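PDB 1XI1: DNA polymerase from Bacillus phage phi29, which replicates the phage genome by protein-primed, strand-displacing DNA synthesis with high processivity and fidelity, and proofreads it with a 3'-5' exonuclease. Local coordinates for residues 28-33 against 168-173; 57-62 against 123-128; 69-74 against 98-103; 140-145 against 162-167. The protein carries 2 engineered substitutions. All blocks are in the same frame, centred on the assembly; numbering follows the deposited sequence.

Contact 1: residues 28-33 against 168-173. With MG (magnesium ion), chain E.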
# COMPACT_ATOMS: atom_id res chain seq x y z
N GLY C 28 -17.94 -3.35 20.96
CA GLY C 28 -19.17 -3.28 20.20
C GLY C 28 -19.09 -4.08 18.92
O GLY C 28 -18.05 -4.09 18.25
N TYR C 29 -20.18 -4.76 18.59
CA TYR C 29 -20.28 -5.52 17.35
C TYR C 29 -21.66 -5.23 16.73
O TYR C 29 -22.65 -5.10 17.45
CB TYR C 29 -20.06 -7.05 17.58
CG TYR C 29 -21.15 -7.75 18.39
CD1 TYR C 29 -22.44 -7.93 17.85
CD2 TYR C 29 -20.91 -8.20 19.69
CE1 TYR C 29 -23.46 -8.52 18.61
CE2 TYR C 29 -21.91 -8.79 20.44
CZ TYR C 29 -23.18 -8.94 19.90
OH TYR C 29 -24.16 -9.53 20.67
N MET C 30 -21.70 -5.14 15.40
CA MET C 30 -22.95 -4.88 14.67
C MET C 30 -23.01 -5.82 13.48
O MET C 30 -21.99 -6.09 12.84
CB MET C 30 -23.02 -3.43 14.17
CG MET C 30 -24.31 -3.09 13.41
SD MET C 30 -24.34 -1.36 12.82
CE MET C 30 -24.47 -0.45 14.34
N ASN C 31 -24.22 -6.29 13.17
CA ASN C 31 -24.41 -7.20 12.05
C ASN C 31 -24.38 -6.46 10.72
O ASN C 31 -25.36 -5.85 10.31
CB ASN C 31 -25.73 -7.96 12.21
CG ASN C 31 -25.87 -9.12 11.23
OD1 ASN C 31 -26.48 -10.14 11.55
ND2 ASN C 31 -25.30 -8.97 10.03
N ILE C 32 -23.23 -6.53 10.04
CA ILE C 32 -23.01 -5.88 8.75
C ILE C 32 -24.23 -5.93 7.83
O ILE C 32 -24.50 -4.98 7.10
CB ILE C 32 -21.78 -6.53 8.03
CG1 ILE C 32 -20.51 -6.19 8.81
CG2 ILE C 32 -21.66 -6.01 6.60
CD1 ILE C 32 -19.24 -6.83 8.27
N GLU C 33 -24.96 -7.03 7.86
CA GLU C 33 -26.12 -7.16 7.01
C GLU C 33 -27.38 -6.60 7.66
O GLU C 33 -28.23 -6.01 6.98
CB GLU C 33 -26.30 -8.62 6.62
CG GLU C 33 -25.27 -9.07 5.60
CD GLU C 33 -25.35 -10.56 5.29
OE1 GLU C 33 -25.21 -11.36 6.24
OE2 GLU C 33 -25.53 -10.91 4.11
N ASN C 168 -21.53 4.49 16.28
CA ASN C 168 -21.27 5.17 15.02
C ASN C 168 -20.03 4.58 14.32
O ASN C 168 -20.10 4.23 13.14
CB ASN C 168 -21.06 6.68 15.25
CG ASN C 168 -21.02 7.48 13.94
OD1 ASN C 168 -20.29 8.46 13.83
ND2 ASN C 168 -21.82 7.06 12.96
N ASP C 169 -18.92 4.47 15.05
CA ASP C 169 -17.70 3.93 14.46
C ASP C 169 -17.91 2.56 13.84
O ASP C 169 -17.48 2.32 12.71
CB ASP C 169 -16.57 3.83 15.49
CG ASP C 169 -15.91 5.18 15.77
OD1 ASP C 169 -15.78 6.00 14.83
OD2 ASP C 169 -15.50 5.40 16.93
N ILE C 170 -18.57 1.66 14.55
CA ILE C 170 -18.77 0.34 13.99
C ILE C 170 -19.84 0.35 12.92
O ILE C 170 -19.88 -0.55 12.08
CB ILE C 170 -19.18 -0.68 15.07
CG1 ILE C 170 -20.46 -0.22 15.77
CG2 ILE C 170 -18.04 -0.88 16.04
CD1 ILE C 170 -20.98 -1.19 16.82
N GLN C 171 -20.72 1.34 12.95
CA GLN C 171 -21.78 1.38 11.93
C GLN C 171 -21.20 1.87 10.61
O GLN C 171 -21.55 1.35 9.54
CB GLN C 171 -22.94 2.28 12.38
CG GLN C 171 -24.19 2.10 11.53
CD GLN C 171 -25.41 2.87 12.05
OE1 GLN C 171 -26.54 2.42 11.86
NE2 GLN C 171 -25.18 4.02 12.69
N ILE C 172 -20.33 2.87 10.68
CA ILE C 172 -19.70 3.40 9.48
C ILE C 172 -19.00 2.29 8.72
O ILE C 172 -19.09 2.22 7.50
CB ILE C 172 -18.67 4.46 9.83
CG1 ILE C 172 -19.37 5.69 10.40
CG2 ILE C 172 -17.85 4.78 8.59
CD1 ILE C 172 -18.42 6.79 10.85
N ILE C 173 -18.31 1.42 9.44
CA ILE C 173 -17.61 0.31 8.80
C ILE C 173 -18.61 -0.72 8.30
O ILE C 173 -18.45 -1.30 7.22
CB ILE C 173 -16.61 -0.37 9.77
CG1 ILE C 173 -15.48 0.62 10.11
CG2 ILE C 173 -16.07 -1.66 9.16
CD1 ILE C 173 -14.72 1.19 8.90
MG MG E . -14.59 6.96 18.51
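M30 lays the end of its thioether over the aliphatic part of Q171. Its CE methyl is 3.7 Å from Q171 CB, and SD lies at the same distance from Q171 CG. M30 runs straight out from the strand, with CG opposite the backbone N (chi1 -180°), and bends only at chi3 (-69°), which turns CE along the helix surface. I170, one residue earlier on the helix, adds a second patch: CD1 sits 4.0 Å from M30 CB and CG2 3.9 Å from G28 O, so this branched side chain spans G28 to M30 where G28 has no side chain in the way. Strand 28-31 and helix 168-173 approach to 8.3 Å between axes at 35°, which is helix-on-sheet packing in the ribonuclease H-like exonuclease domain, in whose mixed sheet strand 24-31 lies between 38-41 and 8-15. I170 also touches A12 of strand 8-15, probably one of the engineered substitutions, at a position essential for exonucleolysis. No hydrogen bond crosses the interface; I170 O is instead bonded to S10 OG. D169, the residue before I170, faces elsewhere: its OD2 binds the magnesium ion at 2.4 Å, while OD1 forms a salt bridge with K131.

Contact 2: residues 57-62 against 123-128. With nucleotides of chain A.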
# COMPACT_ATOMS: atom_id res chain seq x y z
N ASP C 57 -17.92 -14.49 10.96
CA ASP C 57 -16.74 -13.77 10.51
C ASP C 57 -16.80 -12.35 11.08
O ASP C 57 -17.75 -11.62 10.83
CB ASP C 57 -16.70 -13.69 8.98
CG ASP C 57 -16.55 -15.04 8.33
OD1 ASP C 57 -16.10 -16.00 9.00
OD2 ASP C 57 -16.88 -15.16 7.13
N LEU C 58 -15.77 -11.96 11.84
CA LEU C 58 -15.73 -10.64 12.44
C LEU C 58 -14.67 -9.75 11.79
O LEU C 58 -13.64 -10.23 11.32
CB LEU C 58 -15.44 -10.76 13.94
CG LEU C 58 -16.16 -11.85 14.76
CD1 LEU C 58 -15.82 -11.69 16.24
CD2 LEU C 58 -17.65 -11.78 14.55
N TYR C 59 -14.93 -8.45 11.77
CA TYR C 59 -13.99 -7.50 11.19
C TYR C 59 -13.71 -6.38 12.17
O TYR C 59 -14.63 -5.81 12.74
CB TYR C 59 -14.54 -6.87 9.89
CG TYR C 59 -14.77 -7.85 8.75
CD1 TYR C 59 -15.82 -8.76 8.80
CD2 TYR C 59 -13.93 -7.86 7.63
CE1 TYR C 59 -16.02 -9.67 7.77
CE2 TYR C 59 -14.12 -8.77 6.60
CZ TYR C 59 -15.17 -9.67 6.68
OH TYR C 59 -15.38 -10.58 5.67
N PHE C 60 -12.43 -6.08 12.38
CA PHE C 60 -12.02 -4.97 13.24
C PHE C 60 -11.27 -4.04 12.27
O PHE C 60 -10.63 -4.52 11.35
CB PHE C 60 -11.04 -5.43 14.33
CG PHE C 60 -11.70 -5.94 15.55
CD1 PHE C 60 -12.10 -7.27 15.64
CD2 PHE C 60 -11.92 -5.09 16.64
CE1 PHE C 60 -12.72 -7.76 16.80
CE2 PHE C 60 -12.54 -5.56 17.80
CZ PHE C 60 -12.94 -6.90 17.88
N HIS C 61 -11.32 -2.74 12.49
CA HIS C 61 -10.62 -1.85 11.60
C HIS C 61 -9.25 -1.63 12.17
O HIS C 61 -9.10 -0.93 13.17
CB HIS C 61 -11.38 -0.53 11.45
CG HIS C 61 -11.15 0.13 10.12
ND1 HIS C 61 -11.40 -0.49 8.92
CD2 HIS C 61 -10.62 1.34 9.80
CE1 HIS C 61 -11.05 0.30 7.92
NE2 HIS C 61 -10.57 1.42 8.43
N ASN C 62 -8.26 -2.24 11.52
CA ASN C 62 -6.88 -2.20 11.99
C ASN C 62 -6.76 -3.29 13.07
O ASN C 62 -6.60 -2.98 14.25
CB ASN C 62 -6.50 -0.82 12.57
CG ASN C 62 -5.04 -0.77 12.93
OD1 ASN C 62 -4.16 -0.98 12.08
ND2 ASN C 62 -4.76 -0.50 14.20
N LEU C 123 -9.45 -3.05 7.56
CA LEU C 123 -8.50 -2.10 7.00
C LEU C 123 -7.85 -2.64 5.73
O LEU C 123 -7.18 -1.92 5.01
CB LEU C 123 -7.41 -1.75 8.01
CG LEU C 123 -6.44 -0.65 7.59
CD1 LEU C 123 -7.22 0.62 7.30
CD2 LEU C 123 -5.41 -0.41 8.68
N LYS C 124 -8.04 -3.93 5.48
CA LYS C 124 -7.47 -4.58 4.29
C LYS C 124 -8.46 -4.51 3.11
O LYS C 124 -8.07 -4.67 1.95
CB LYS C 124 -7.10 -6.04 4.60
CG LYS C 124 -5.98 -6.22 5.64
CD LYS C 124 -4.65 -5.61 5.16
CE LYS C 124 -3.47 -5.94 6.09
NZ LYS C 124 -3.65 -5.45 7.50
N LYS C 125 -9.74 -4.31 3.42
CA LYS C 125 -10.77 -4.20 2.38
C LYS C 125 -11.07 -2.74 2.05
O LYS C 125 -11.42 -2.41 0.93
CB LYS C 125 -12.07 -4.87 2.81
CG LYS C 125 -12.04 -6.38 2.72
CD LYS C 125 -13.43 -6.96 2.86
CE LYS C 125 -14.32 -6.55 1.70
NZ LYS C 125 -13.80 -7.08 0.41
N LEU C 126 -10.93 -1.88 3.06
CA LEU C 126 -11.16 -0.44 2.93
C LEU C 126 -9.94 0.17 3.59
O LEU C 126 -9.94 0.48 4.78
CB LEU C 126 -12.44 -0.07 3.69
CG LEU C 126 -13.65 -0.94 3.35
CD1 LEU C 126 -14.75 -0.71 4.38
CD2 LEU C 126 -14.16 -0.64 1.93
N PRO C 127 -8.87 0.36 2.81
CA PRO C 127 -7.60 0.92 3.29
C PRO C 127 -7.54 2.40 3.66
O PRO C 127 -6.61 3.09 3.25
CB PRO C 127 -6.64 0.58 2.15
CG PRO C 127 -7.50 0.83 0.95
CD PRO C 127 -8.84 0.20 1.34
N PHE C 128 -8.52 2.88 4.43
CA PHE C 128 -8.50 4.28 4.85
C PHE C 128 -9.01 4.33 6.27
O PHE C 128 -9.56 3.34 6.77
CB PHE C 128 -9.41 5.17 3.99
CG PHE C 128 -9.51 4.75 2.56
CD1 PHE C 128 -10.34 3.69 2.18
CD2 PHE C 128 -8.76 5.41 1.59
CE1 PHE C 128 -10.41 3.29 0.85
CE2 PHE C 128 -8.82 5.01 0.26
CZ PHE C 128 -9.65 3.96 -0.11
P DT A 3 -2.82 5.66 6.05
OP1 DT A 3 -3.86 6.49 5.32
OP2 DT A 3 -1.83 6.52 6.82
O5' DT A 3 -3.64 4.79 7.16
C5' DT A 3 -4.37 5.44 8.21
C4' DT A 3 -5.24 4.43 8.93
O4' DT A 3 -4.39 3.36 9.40
C3' DT A 3 -5.99 4.95 10.16
O3' DT A 3 -7.25 4.28 10.27
C2' DT A 3 -5.06 4.58 11.30
C1' DT A 3 -4.42 3.29 10.82
N1 DT A 3 -3.04 3.13 11.29
C2 DT A 3 -2.78 2.20 12.26
O2 DT A 3 -3.65 1.47 12.73
N3 DT A 3 -1.47 2.14 12.67
C4 DT A 3 -0.42 2.92 12.22
O4 DT A 3 0.70 2.76 12.70
C5 DT A 3 -0.77 3.87 11.17
C7 DT A 3 0.30 4.76 10.60
C6 DT A 3 -2.04 3.92 10.77
P DT A 4 -8.13 4.43 11.61
OP1 DT A 4 -8.53 3.04 12.00
OP2 DT A 4 -9.20 5.45 11.39
O5' DT A 4 -7.11 4.97 12.72
C5' DT A 4 -7.54 5.20 14.07
C4' DT A 4 -7.76 3.89 14.78
O4' DT A 4 -6.54 3.13 14.68
C3' DT A 4 -8.08 4.00 16.27
O3' DT A 4 -9.00 3.00 16.70
C2' DT A 4 -6.73 3.80 16.94
C1' DT A 4 -5.97 2.91 15.96
N1 DT A 4 -4.52 3.22 15.83
C2 DT A 4 -3.59 2.41 16.46
O2 DT A 4 -3.89 1.42 17.11
N3 DT A 4 -2.28 2.82 16.29
C4 DT A 4 -1.83 3.91 15.57
O4 DT A 4 -0.62 4.15 15.52
C5 DT A 4 -2.86 4.70 14.93
C7 DT A 4 -2.47 5.91 14.14
C6 DT A 4 -4.14 4.32 15.09
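This is a polar-centred contact at the mouth of the exonuclease site, where the end of strand 57-60 meets the loop that follows strand 114-121. Its one cross-segment hydrogen bond runs from H61 NE2 to F128 O, 2.7 Å long and nearly straight (N-H...O 169°), with the acceptor lying only 3° out of the imidazole plane. The other ring nitrogen, ND1, is hydrogen-bonded to S122 OG, so both nitrogens are engaged and the ring rotation is fixed. L126 O approaches the ring edge, 3.3 Å from H61 CE1. L123 covers one face with CB, and its CD1 reaches 3.6 Å from H61 NE2, the two side chains crossing at about a right angle. The second L123 methyl, CD2, is 3.7 Å from N62 OD1 and 4.0 Å from O4' of DT3 of chain A; the latter fits its role in binding single-stranded DNA. N62 is known to stabilise the frayed primer end. Two residues before H61, Y59 CE2 meets K125 CD at 4.2 Å, and K125 NZ is paired with D193. H61 also packs on I173 of helix 160-182 and on V130 and I133 of helix 130-136, while F60 touches I119 and C11 in the flanking strands.

Contact 3: residues 69-74 against 98-103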
# COMPACT_ATOMS: atom_id res chain seq x y z
N PHE C 69 -5.24 -7.49 21.98
CA PHE C 69 -6.04 -7.75 23.17
C PHE C 69 -6.73 -9.10 23.06
O PHE C 69 -6.92 -9.78 24.06
CB PHE C 69 -7.09 -6.65 23.39
CG PHE C 69 -6.52 -5.29 23.66
CD1 PHE C 69 -5.97 -4.53 22.63
CD2 PHE C 69 -6.54 -4.75 24.94
CE1 PHE C 69 -5.47 -3.25 22.87
CE2 PHE C 69 -6.03 -3.46 25.19
CZ PHE C 69 -5.50 -2.72 24.15
N ILE C 70 -7.11 -9.48 21.84
CA ILE C 70 -7.78 -10.76 21.62
C ILE C 70 -6.88 -11.97 21.88
O ILE C 70 -7.29 -12.91 22.56
CB ILE C 70 -8.36 -10.84 20.19
CG1 ILE C 70 -9.52 -9.85 20.05
CG2 ILE C 70 -8.84 -12.27 19.90
CD1 ILE C 70 -10.14 -9.80 18.66
N ILE C 71 -5.66 -11.96 21.33
CA ILE C 71 -4.72 -13.08 21.53
C ILE C 71 -4.37 -13.17 23.01
O ILE C 71 -4.25 -14.25 23.57
CB ILE C 71 -3.41 -12.88 20.72
CG1 ILE C 71 -3.71 -12.73 19.22
CG2 ILE C 71 -2.48 -14.05 20.95
CD1 ILE C 71 -4.57 -13.82 18.65
N ASN C 72 -4.18 -12.01 23.64
CA ASN C 72 -3.85 -11.93 25.06
C ASN C 72 -4.88 -12.69 25.89
O ASN C 72 -4.52 -13.32 26.89
CB ASN C 72 -3.86 -10.47 25.54
CG ASN C 72 -2.49 -9.85 25.59
OD1 ASN C 72 -1.72 -10.08 26.51
ND2 ASN C 72 -2.16 -9.06 24.59
N TRP C 73 -6.14 -12.59 25.47
CA TRP C 73 -7.26 -13.24 26.16
C TRP C 73 -7.27 -14.74 25.88
O TRP C 73 -7.41 -15.54 26.80
CB TRP C 73 -8.61 -12.63 25.70
CG TRP C 73 -9.80 -13.12 26.48
CD1 TRP C 73 -10.31 -12.57 27.62
CD2 TRP C 73 -10.54 -14.32 26.24
NE1 TRP C 73 -11.32 -13.35 28.11
CE2 TRP C 73 -11.48 -14.44 27.29
CE3 TRP C 73 -10.50 -15.32 25.26
CZ2 TRP C 73 -12.38 -15.51 27.38
CZ3 TRP C 73 -11.39 -16.38 25.35
CH2 TRP C 73 -12.32 -16.47 26.40
N LEU C 74 -7.14 -15.10 24.61
CA LEU C 74 -7.14 -16.50 24.20
C LEU C 74 -6.07 -17.30 24.92
O LEU C 74 -6.34 -18.38 25.45
CB LEU C 74 -6.94 -16.62 22.68
CG LEU C 74 -8.06 -16.18 21.73
CD1 LEU C 74 -7.57 -16.23 20.29
CD2 LEU C 74 -9.27 -17.08 21.91
N GLY C 98 4.79 -7.42 10.41
CA GLY C 98 3.81 -7.07 11.42
C GLY C 98 2.41 -6.71 10.94
O GLY C 98 1.66 -6.04 11.66
N GLN C 99 2.04 -7.14 9.74
CA GLN C 99 0.71 -6.83 9.22
C GLN C 99 -0.24 -7.96 9.55
O GLN C 99 -0.01 -9.11 9.20
CB GLN C 99 0.77 -6.62 7.70
CG GLN C 99 1.68 -5.46 7.29
CD GLN C 99 1.81 -5.31 5.79
OE1 GLN C 99 2.28 -6.21 5.09
NE2 GLN C 99 1.40 -4.15 5.28
N TRP C 100 -1.32 -7.62 10.24
CA TRP C 100 -2.30 -8.62 10.63
C TRP C 100 -3.40 -8.83 9.57
O TRP C 100 -4.00 -7.87 9.09
CB TRP C 100 -2.94 -8.20 11.97
CG TRP C 100 -1.99 -8.16 13.16
CD1 TRP C 100 -0.81 -7.49 13.24
CD2 TRP C 100 -2.20 -8.78 14.44
NE1 TRP C 100 -0.26 -7.64 14.50
CE2 TRP C 100 -1.09 -8.42 15.26
CE3 TRP C 100 -3.20 -9.59 14.99
CZ2 TRP C 100 -0.96 -8.85 16.59
CZ3 TRP C 100 -3.08 -10.02 16.31
CH2 TRP C 100 -1.96 -9.65 17.09
N TYR C 101 -3.65 -10.08 9.20
CA TYR C 101 -4.70 -10.35 8.22
C TYR C 101 -5.81 -11.24 8.77
O TYR C 101 -6.95 -11.14 8.33
CB TYR C 101 -4.13 -11.03 6.97
CG TYR C 101 -3.21 -10.20 6.11
CD1 TYR C 101 -1.88 -9.95 6.48
CD2 TYR C 101 -3.65 -9.68 4.89
CE1 TYR C 101 -1.03 -9.22 5.66
CE2 TYR C 101 -2.81 -8.94 4.06
CZ TYR C 101 -1.50 -8.71 4.45
OH TYR C 101 -0.66 -7.99 3.64
N MET C 102 -5.51 -12.09 9.74
CA MET C 102 -6.54 -12.99 10.26
C MET C 102 -6.26 -13.75 11.56
O MET C 102 -5.12 -14.13 11.84
CB MET C 102 -6.88 -14.01 9.19
CG MET C 102 -7.72 -15.15 9.69
SD MET C 102 -7.70 -16.54 8.58
CE MET C 102 -6.29 -17.42 9.16
N ILE C 103 -7.32 -13.97 12.34
CA ILE C 103 -7.25 -14.75 13.58
C ILE C 103 -8.36 -15.78 13.46
O ILE C 103 -9.54 -15.43 13.50
CB ILE C 103 -7.53 -13.91 14.84
CG1 ILE C 103 -6.56 -12.73 14.95
CG2 ILE C 103 -7.34 -14.78 16.07
CD1 ILE C 103 -6.79 -11.87 16.23
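Helix 69-74 passes over strand 100-103 at 11.2 Å between axes and 33° between their directions, and the closest CA pair, I71 with I103, is 8.5 Å apart, so side chains alone bridge the gap. I71 is central. Its CG1 lies near the plane of the W100 indole, touching the outer rim of the six-membered ring at CZ3 (4.0 Å), so the tryptophan meets the helix by an edge. Beyond CG1 the chain bends at chi2 (-52°), bringing CD1 against I103, 3.8 Å from I103 CD1 and 3.9 Å from I103 CG2. One methylene-methyl unit thus serves two strand residues. Around this pair, I70 CG2 comes within 4.2 Å of I103 CD1, and L74 CD1 brushes I103 CG2 at 4.5 Å, which places I103 between three helix side chains. W100 and I103 are three residues apart, yet their CB atoms both point toward the helix; a classic beta bulge accounts for this, since Y101 and M102 both pair opposite I93 and shift the usual alternation by one. All five touching residues are buried and no hydrogen bond crosses. The packing is extended by Y90 of strand 89-94, which touches I71 and L74, by L63, on which both W100 and I103 rest, and by M48 of helix 44-54 beside I70. Such apolar layering of a helix on a mixed sheet belongs to the alpha/beta core of the exonuclease domain; here helix 63-76, which carries F69 of the terminal-protein interaction site, is seated on the part of the sheet that includes strands 89-94 and 100-109.

Contact 4: residues 140-145 against 162-167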
# COMPACT_ATOMS: atom_id res chain seq x y z
N THR C 140 -23.13 9.01 7.50
CA THR C 140 -23.33 9.86 8.66
C THR C 140 -22.27 9.59 9.74
O THR C 140 -22.13 8.47 10.21
CB THR C 140 -24.70 9.62 9.29
OG1 THR C 140 -25.71 9.68 8.27
CG2 THR C 140 -24.98 10.67 10.36
N VAL C 141 -21.55 10.64 10.12
CA VAL C 141 -20.51 10.53 11.13
C VAL C 141 -20.71 11.53 12.27
O VAL C 141 -20.93 12.72 12.02
CB VAL C 141 -19.11 10.74 10.51
CG1 VAL C 141 -18.98 12.16 9.95
CG2 VAL C 141 -18.03 10.50 11.54
N LEU C 142 -20.64 11.05 13.51
CA LEU C 142 -20.80 11.92 14.68
C LEU C 142 -19.61 12.85 14.83
O LEU C 142 -18.46 12.44 14.81
CB LEU C 142 -20.95 11.09 15.95
CG LEU C 142 -22.38 10.93 16.45
CD1 LEU C 142 -22.42 9.94 17.58
CD2 LEU C 142 -22.89 12.29 16.90
N LYS C 143 -19.93 14.13 15.00
CA LYS C 143 -18.92 15.17 15.14
C LYS C 143 -18.17 15.03 16.46
O LYS C 143 -18.79 14.91 17.52
CB LYS C 143 -19.60 16.54 15.08
CG LYS C 143 -20.88 16.58 14.25
CD LYS C 143 -22.01 15.80 14.93
CE LYS C 143 -23.12 15.48 13.94
NZ LYS C 143 -24.28 14.79 14.59
N GLY C 144 -16.84 15.04 16.40
CA GLY C 144 -16.02 14.91 17.61
C GLY C 144 -15.71 13.47 17.98
O GLY C 144 -16.01 12.55 17.23
N ASP C 145 -15.11 13.27 19.16
CA ASP C 145 -14.76 11.93 19.61
C ASP C 145 -14.52 11.84 21.11
O ASP C 145 -14.25 12.83 21.79
CB ASP C 145 -13.53 11.41 18.85
CG ASP C 145 -13.48 9.89 18.80
OD1 ASP C 145 -13.30 9.28 19.87
OD2 ASP C 145 -13.63 9.31 17.70
N GLU C 162 -20.50 8.51 24.88
CA GLU C 162 -19.46 7.56 24.47
C GLU C 162 -20.13 6.39 23.77
O GLU C 162 -19.65 5.91 22.74
CB GLU C 162 -18.67 7.07 25.69
CG GLU C 162 -17.98 8.21 26.42
CD GLU C 162 -17.47 7.81 27.77
OE1 GLU C 162 -18.04 6.86 28.34
OE2 GLU C 162 -16.52 8.44 28.26
N TYR C 163 -21.26 5.96 24.30
CA TYR C 163 -22.01 4.85 23.70
C TYR C 163 -22.38 5.08 22.23
O TYR C 163 -22.44 4.14 21.43
CB TYR C 163 -23.29 4.62 24.50
CG TYR C 163 -24.13 3.46 24.04
CD1 TYR C 163 -24.10 2.24 24.70
CD2 TYR C 163 -24.99 3.59 22.95
CE1 TYR C 163 -24.90 1.18 24.29
CE2 TYR C 163 -25.78 2.54 22.54
CZ TYR C 163 -25.74 1.34 23.21
OH TYR C 163 -26.54 0.28 22.84
N ALA C 164 -22.66 6.32 21.87
CA ALA C 164 -23.06 6.61 20.50
C ALA C 164 -21.85 6.68 19.58
O ALA C 164 -21.96 6.42 18.39
CB ALA C 164 -23.87 7.90 20.43
N TYR C 165 -20.69 7.04 20.12
CA TYR C 165 -19.50 7.11 19.30
C TYR C 165 -19.05 5.73 18.88
O TYR C 165 -18.58 5.52 17.76
CB TYR C 165 -18.40 7.84 20.04
CG TYR C 165 -18.57 9.34 19.96
CD1 TYR C 165 -18.95 10.08 21.07
CD2 TYR C 165 -18.40 10.01 18.74
CE1 TYR C 165 -19.15 11.47 20.99
CE2 TYR C 165 -18.60 11.39 18.65
CZ TYR C 165 -18.97 12.11 19.77
OH TYR C 165 -19.14 13.46 19.70
N ILE C 166 -19.21 4.77 19.78
CA ILE C 166 -18.84 3.39 19.48
C ILE C 166 -19.79 2.84 18.44
O ILE C 166 -19.36 2.22 17.46
CB ILE C 166 -18.90 2.51 20.74
CG1 ILE C 166 -17.84 2.97 21.74
CG2 ILE C 166 -18.64 1.05 20.37
CD1 ILE C 166 -17.95 2.29 23.10
N LYS C 167 -21.09 3.05 18.64
CA LYS C 167 -22.09 2.58 17.68
C LYS C 167 -21.83 3.19 16.31
O LYS C 167 -21.91 2.51 15.30
CB LYS C 167 -23.50 2.95 18.14
CG LYS C 167 -24.60 2.48 17.19
CD LYS C 167 -25.99 2.82 17.70
CE LYS C 167 -27.06 2.50 16.66
NZ LYS C 167 -28.42 2.85 17.14
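Y165 and D169 show the Y-x-x-x-D spacing of the Exo III motif of family B polymerases, and here the Y165 ring is gripped by the loop 140-145 that carries D145. The tight part is this ring. D145 CA lies over one face, 4.2 Å from the ring centroid and 18° off its normal, a CH-pi contact; L142 CD1 lies above the opposite face, and L142 CB closes on CE2 at 3.6 Å. G144 O comes to 3.2 Å from the same CE2. With the ring between two loop residues, its tilt is fixed. D145, its CB directed away from the helix, brings its carboxylate about 3 Å from the magnesium ion (nearest atoms). The whole contact lies near the surface; away from the ring it is thinner: L142 CD1 also reaches the helix flank, 3.8 Å from A164 CB, and K143, exposed to solvent, directs its CB away and lends little beyond its backbone. The loop is held to helix 160-182 by N168, which bonds to L142 N and T140 O. The phenol hydroxyl completes the grip: Y165 OH donates to K143 O at 2.6 Å, approaching with a C=O...O angle of 146° and tilted 27° from the carbonyl plane.

In the fold
All four contacts fall in the N-terminal exonuclease region. Contacts 2, 3 and 4 are nested inside the chain loop closed by contact 1; contact 3 is nested again inside contact 2, and contact 4 comes after both. Contacts 1, 2 and 3 reach one mixed sheet. Contact 1 lies about 12 Å between centres from both contacts 2 and 4: it touches contact 2 through I173 and H61, and shares helix 160-182 with contact 4. Contacts 3 and 4, about 25 Å apart, do not touch. One helix therefore packs on the sheet while presenting D169 beside D145 at the magnesium ion, and contact 2 adds the DNA-binding edge, so metal and single-strand sites are built on a common framework.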